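PDB 5K04: uncharacterized protein from Candida albicans, which serves as the non-catalytic, probably regulatory MDM20 subunit of the NatB N-terminal acetyltransferase complex, holding the NAT3 subunit, its probable catalytic partner. Local coordinates for residues A[496-499]-A[500-504]; A[469-472]-A[473-477]. One frame throughout, in Å; residues are numbered along the deposited sequence.

Both contacts are turns within helices of the all-helical NatB subunit, on two helices that follow each other in the chain. Contact 2 (469-477) comes first, midway along the long helix 456-485; contact 1 (496-504) follows at the C-terminal end of helix 489-503. Their centres lie about 10 Å apart, and they touch: Phe-498 CD1 sits 3.9 Å from Ile-476 CD1, and Ser-499 OG 3.7 Å from Ile-476 CG2. Adjacent antiparallel helices packed in this way fit the TPR-like relationship of the family. Both contacts also meet the NAT3 chain, sharing its Val-29, so this helix pair forms part of the surface that holds that subunit.

Contact 1 (A[496-499]-A[500-504]); sequences INFS and KRMQN
Lys-500 N and Arg-501 N donate to Ile-496 O and Asn-497 O in regular i to i+4 bonds, the first nearly straight at 175°, while near the end of the helix the N-H of Met-502 is shared between a bond of 2.9 Å to Ser-499 O, three residues back and met from above that carbonyl plane, and a weak one to Phe-498 O.

On one face Phe-498 and Met-502 run side by side. The methionine CG, placed by chi1, approaches CE1 of the Phe-498 ring; beyond it the chain bends at chi2 (-58°), and CE ends 3.8 Å from Phe-498 CZ. SD stands 5.4 Å from the ring centroid, an oblique Met-aromatic contact. Elsewhere on the helix, Lys-500 stretches back along Ile-496, its CE 4.0 Å from Ile-496 CG2, and passes Asn-497 OD1 at a similar distance. Arg-501 folds its CG to 3.2 Å from Asn-497 O before its chain bends at chi3 (64°). The guanidinium group is held by a hydrogen bond from NE to Asn-549 and a salt bridge from NH1 to Glu-10 of the NAT3 chain.

The same helix end thus offers NAT3 a sulfur-aromatic patch, where Phe-498 stacks with Phe-13 of that chain, and beside it a positive charge with an acidic partner.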
loop_
_atom_site.group_PDB
_atom_site.type_symbol
_atom_site.label_atom_id
_atom_site.label_comp_id
_atom_site.label_asym_id
_atom_site.label_seq_id
_atom_site.Cartn_x
_atom_site.Cartn_y
_atom_site.Cartn_z
ATOM N N ILE A 496 -6.832 5.180 -10.486
ATOM C CA ILE A 496 -8.101 5.372 -9.796
ATOM C C ILE A 496 -8.210 4.413 -8.622
ATOM O O ILE A 496 -8.547 4.813 -7.497
ATOM C CB ILE A 496 -9.256 5.202 -10.800
ATOM C CG1 ILE A 496 -9.228 6.342 -11.829
ATOM C CG2 ILE A 496 -10.596 5.114 -10.094
ATOM C CD1 ILE A 496 -10.091 6.087 -13.069
ATOM N N ASN A 497 -7.880 3.136 -8.857
ATOM C CA ASN A 497 -7.961 2.131 -7.797
ATOM C C ASN A 497 -6.953 2.406 -6.696
ATOM O O ASN A 497 -7.241 2.180 -5.513
ATOM C CB ASN A 497 -7.754 0.729 -8.375
ATOM C CG ASN A 497 -8.988 0.221 -9.122
ATOM O OD1 ASN A 497 -10.102 0.621 -8.824
ATOM N ND2 ASN A 497 -8.785 -0.665 -10.083
ATOM N N PHE A 498 -5.759 2.879 -7.072
ATOM C CA PHE A 498 -4.769 3.291 -6.084
ATOM C C PHE A 498 -5.346 4.364 -5.171
ATOM O O PHE A 498 -5.290 4.252 -3.943
ATOM C CB PHE A 498 -3.511 3.805 -6.793
ATOM C CG PHE A 498 -2.324 4.009 -5.877
ATOM C CD1 PHE A 498 -2.113 5.221 -5.249
ATOM C CD2 PHE A 498 -1.414 2.989 -5.653
ATOM C CE1 PHE A 498 -1.022 5.410 -4.406
ATOM C CE2 PHE A 498 -0.317 3.167 -4.802
ATOM C CZ PHE A 498 -0.119 4.376 -4.185
ATOM N N SER A 499 -5.913 5.414 -5.777
ATOM C CA SER A 499 -6.567 6.478 -5.021
ATOM C C SER A 499 -7.639 5.916 -4.092
ATOM O O SER A 499 -7.617 6.179 -2.885
ATOM C CB SER A 499 -7.167 7.501 -5.991
ATOM O OG SER A 499 -7.728 8.582 -5.297
ATOM N N LYS A 500 -8.585 5.131 -4.646
ATOM C CA LYS A 500 -9.648 4.510 -3.841
ATOM C C LYS A 500 -9.096 3.745 -2.646
ATOM O O LYS A 500 -9.644 3.819 -1.539
ATOM C CB LYS A 500 -10.464 3.530 -4.678
ATOM C CG LYS A 500 -11.409 4.096 -5.703
ATOM C CD LYS A 500 -12.416 3.013 -6.087
ATOM C CE LYS A 500 -12.968 3.196 -7.488
ATOM N NZ LYS A 500 -14.056 2.214 -7.775
ATOM N N ARG A 501 -8.041 2.955 -2.865
ATOM C CA ARG A 501 -7.523 2.130 -1.785
ATOM C C ARG A 501 -6.861 2.969 -0.701
ATOM O O ARG A 501 -6.726 2.502 0.434
ATOM C CB ARG A 501 -6.560 1.087 -2.354
ATOM C CG ARG A 501 -7.290 -0.020 -3.129
ATOM C CD ARG A 501 -6.349 -0.944 -3.891
ATOM N NE ARG A 501 -5.460 -1.694 -3.007
ATOM C CZ ARG A 501 -4.620 -2.648 -3.412
ATOM N NH1 ARG A 501 -4.543 -2.966 -4.694
ATOM N NH2 ARG A 501 -3.844 -3.273 -2.538
ATOM N N MET A 502 -6.466 4.203 -1.032
ATOM C CA MET A 502 -5.730 5.098 -0.145
ATOM C C MET A 502 -6.638 6.040 0.633
ATOM O O MET A 502 -6.217 6.593 1.653
ATOM C CB MET A 502 -4.719 5.925 -0.962
ATOM C CG MET A 502 -3.392 5.221 -1.244
ATOM S SD MET A 502 -2.493 4.705 0.191
ATOM C CE MET A 502 -0.870 4.816 -0.475
ATOM N N GLN A 503 -7.882 6.205 0.180
ATOM C CA GLN A 503 -8.761 7.247 0.698
ATOM C C GLN A 503 -9.190 6.973 2.138
ATOM O O GLN A 503 -9.345 7.909 2.933
ATOM C CB GLN A 503 -9.985 7.366 -0.199
ATOM C CG GLN A 503 -10.965 8.415 0.247
ATOM C CD GLN A 503 -12.280 8.302 -0.477
ATOM O OE1 GLN A 503 -13.005 7.307 -0.342
ATOM N NE2 GLN A 503 -12.594 9.321 -1.269
ATOM N N ASN A 504 -9.403 5.706 2.487
ATOM C CA ASN A 504 -9.932 5.360 3.800
ATOM C C ASN A 504 -9.339 4.046 4.292
ATOM O O ASN A 504 -10.051 3.113 4.662
ATOM C CB ASN A 504 -11.449 5.271 3.781
ATOM C CG ASN A 504 -12.018 5.524 5.133
ATOM O OD1 ASN A 504 -11.377 6.170 5.974
ATOM N ND2 ASN A 504 -13.212 5.028 5.368
#

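Contact 2 (A[469-472]-A[473-477]); sequences YLTS and KQEIK
Thr-471 and Glu-475, one helical turn apart, carry the side-chain part of this contact. They lie side by side and point the same way, with the threonine methyl CG2 against the carboxylate: CG2 is 3.6 Å from Glu-475 CD. The glutamate's CG meanwhile rests 3.2 Å from Thr-471 O. With CG anti to the carbonyl carbon of its own residue (chi1 -71°) and the chain extended beyond it, Glu-475 leans back along the helix, which is how its acid group reaches the methyl.

The threonine is turned to suit. Its CG2 lies opposite the backbone N across the CA-CB bond, while OG1 is hydrogen-bonded to Arg-467 O, one turn earlier; the hydroxyl is thereby occupied and the methyl faces the glutamate. The carboxylate is gripped at both oxygens by the NAT3 chain, OE1 by the backbone N of Ser-30 and OE2 by the side-chain amide of Asn-28. Two neutral donors would probably help to stabilise a negative charge there.

Regular alpha-helical bonds hold the spacing beneath. Lys-473 N donates to Tyr-469 O, Glu-475 N to Thr-471 O, and Ile-476 N to Ser-472 O, the last at 2.8 Å; the bond from Gln-474 N to Leu-470 O is weak.

Further out, the turn is in contact with two other helices and with NAT3: the Tyr-469 hydroxyl is hydrogen-bonded to Glu-443 of helix 440-445, Ser-472 lies against Phe-498 of helix 489-503, and Ser-472 and Ile-476 both pack on Val-29 of the NAT3 chain, so this part of helix 456-485 joins its neighbouring helices to the partner subunit.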
loop_
_atom_site.group_PDB
_atom_site.type_symbol
_atom_site.label_atom_id
_atom_site.label_comp_id
_atom_site.label_asym_id
_atom_site.label_seq_id
_atom_site.Cartn_x
_atom_site.Cartn_y
_atom_site.Cartn_z
ATOM N N TYR A 469 0.407 10.895 3.662
ATOM C CA TYR A 469 -0.979 10.711 3.231
ATOM C C TYR A 469 -1.531 11.963 2.548
ATOM O O TYR A 469 -2.213 11.868 1.519
ATOM C CB TYR A 469 -1.843 10.307 4.434
ATOM C CG TYR A 469 -1.676 8.848 4.834
ATOM C CD1 TYR A 469 -2.246 7.842 4.069
ATOM C CD2 TYR A 469 -0.954 8.477 5.962
ATOM C CE1 TYR A 469 -2.117 6.512 4.402
ATOM C CE2 TYR A 469 -0.811 7.115 6.313
ATOM C CZ TYR A 469 -1.404 6.144 5.514
ATOM O OH TYR A 469 -1.298 4.797 5.787
ATOM N N LEU A 470 -1.238 13.145 3.099
ATOM C CA LEU A 470 -1.663 14.389 2.458
ATOM C C LEU A 470 -1.023 14.553 1.085
ATOM O O LEU A 470 -1.673 14.996 0.132
ATOM C CB LEU A 470 -1.287 15.577 3.340
ATOM C CG LEU A 470 -2.101 15.881 4.584
ATOM C CD1 LEU A 470 -1.486 17.077 5.327
ATOM C CD2 LEU A 470 -3.525 16.183 4.165
ATOM N N THR A 471 0.263 14.202 0.977
ATOM C CA THR A 471 1.009 14.334 -0.272
ATOM C C THR A 471 0.523 13.339 -1.330
ATOM O O THR A 471 0.331 13.699 -2.499
ATOM C CB THR A 471 2.496 14.137 0.035
ATOM O OG1 THR A 471 2.951 15.232 0.841
ATOM C CG2 THR A 471 3.332 14.039 -1.246
ATOM N N SER A 472 0.315 12.086 -0.930
ATOM C CA SER A 472 -0.146 11.056 -1.853
ATOM C C SER A 472 -1.538 11.373 -2.390
ATOM O O SER A 472 -1.795 11.222 -3.591
ATOM C CB SER A 472 -0.127 9.697 -1.148
ATOM O OG SER A 472 -0.643 8.684 -1.994
ATOM N N LYS A 473 -2.447 11.824 -1.513
ATOM C CA LYS A 473 -3.788 12.215 -1.941
ATOM C C LYS A 473 -3.741 13.251 -3.061
ATOM O O LYS A 473 -4.452 13.127 -4.066
ATOM C CB LYS A 473 -4.577 12.737 -0.736
ATOM C CG LYS A 473 -5.875 13.508 -1.036
ATOM C CD LYS A 473 -6.530 13.954 0.282
ATOM C CE LYS A 473 -7.756 14.837 0.083
ATOM N NZ LYS A 473 -8.956 14.083 -0.386
ATOM N N GLN A 474 -2.889 14.272 -2.919
ATOM C CA GLN A 474 -2.809 15.309 -3.946
ATOM C C GLN A 474 -2.055 14.829 -5.185
ATOM O O GLN A 474 -2.390 15.230 -6.305
ATOM C CB GLN A 474 -2.152 16.575 -3.392
ATOM C CG GLN A 474 -2.319 17.790 -4.330
ATOM C CD GLN A 474 -3.780 18.002 -4.810
ATOM O OE1 GLN A 474 -4.666 18.362 -4.023
ATOM N NE2 GLN A 474 -4.022 17.772 -6.108
ATOM N N GLU A 475 -1.035 13.983 -5.006
ATOM C CA GLU A 475 -0.281 13.502 -6.157
ATOM C C GLU A 475 -1.119 12.553 -7.021
ATOM O O GLU A 475 -1.095 12.649 -8.256
ATOM C CB GLU A 475 1.023 12.844 -5.690
ATOM C CG GLU A 475 2.058 13.860 -5.159
ATOM C CD GLU A 475 3.394 13.230 -4.708
ATOM O OE1 GLU A 475 3.447 12.004 -4.436
ATOM O OE2 GLU A 475 4.393 13.976 -4.641
ATOM N N ILE A 476 -1.902 11.655 -6.402
ATOM C CA ILE A 476 -2.673 10.708 -7.208
ATOM C C ILE A 476 -3.831 11.402 -7.922
ATOM O O ILE A 476 -4.140 11.073 -9.073
ATOM C CB ILE A 476 -3.155 9.510 -6.373
ATOM C CG1 ILE A 476 -3.622 8.422 -7.338
ATOM C CG2 ILE A 476 -4.280 9.874 -5.403
ATOM C CD1 ILE A 476 -2.497 7.820 -8.136
ATOM N N LYS A 477 -4.458 12.393 -7.280
ATOM C CA LYS A 477 -5.479 13.179 -7.967
ATOM C C LYS A 477 -4.919 13.784 -9.246
ATOM O O LYS A 477 -5.510 13.644 -10.323
ATOM C CB LYS A 477 -6.021 14.264 -7.032
ATOM C CG LYS A 477 -6.989 15.274 -7.674
ATOM C CD LYS A 477 -8.018 15.728 -6.662
ATOM C CE LYS A 477 -8.933 16.822 -7.217
ATOM N NZ LYS A 477 -8.176 18.070 -7.507
#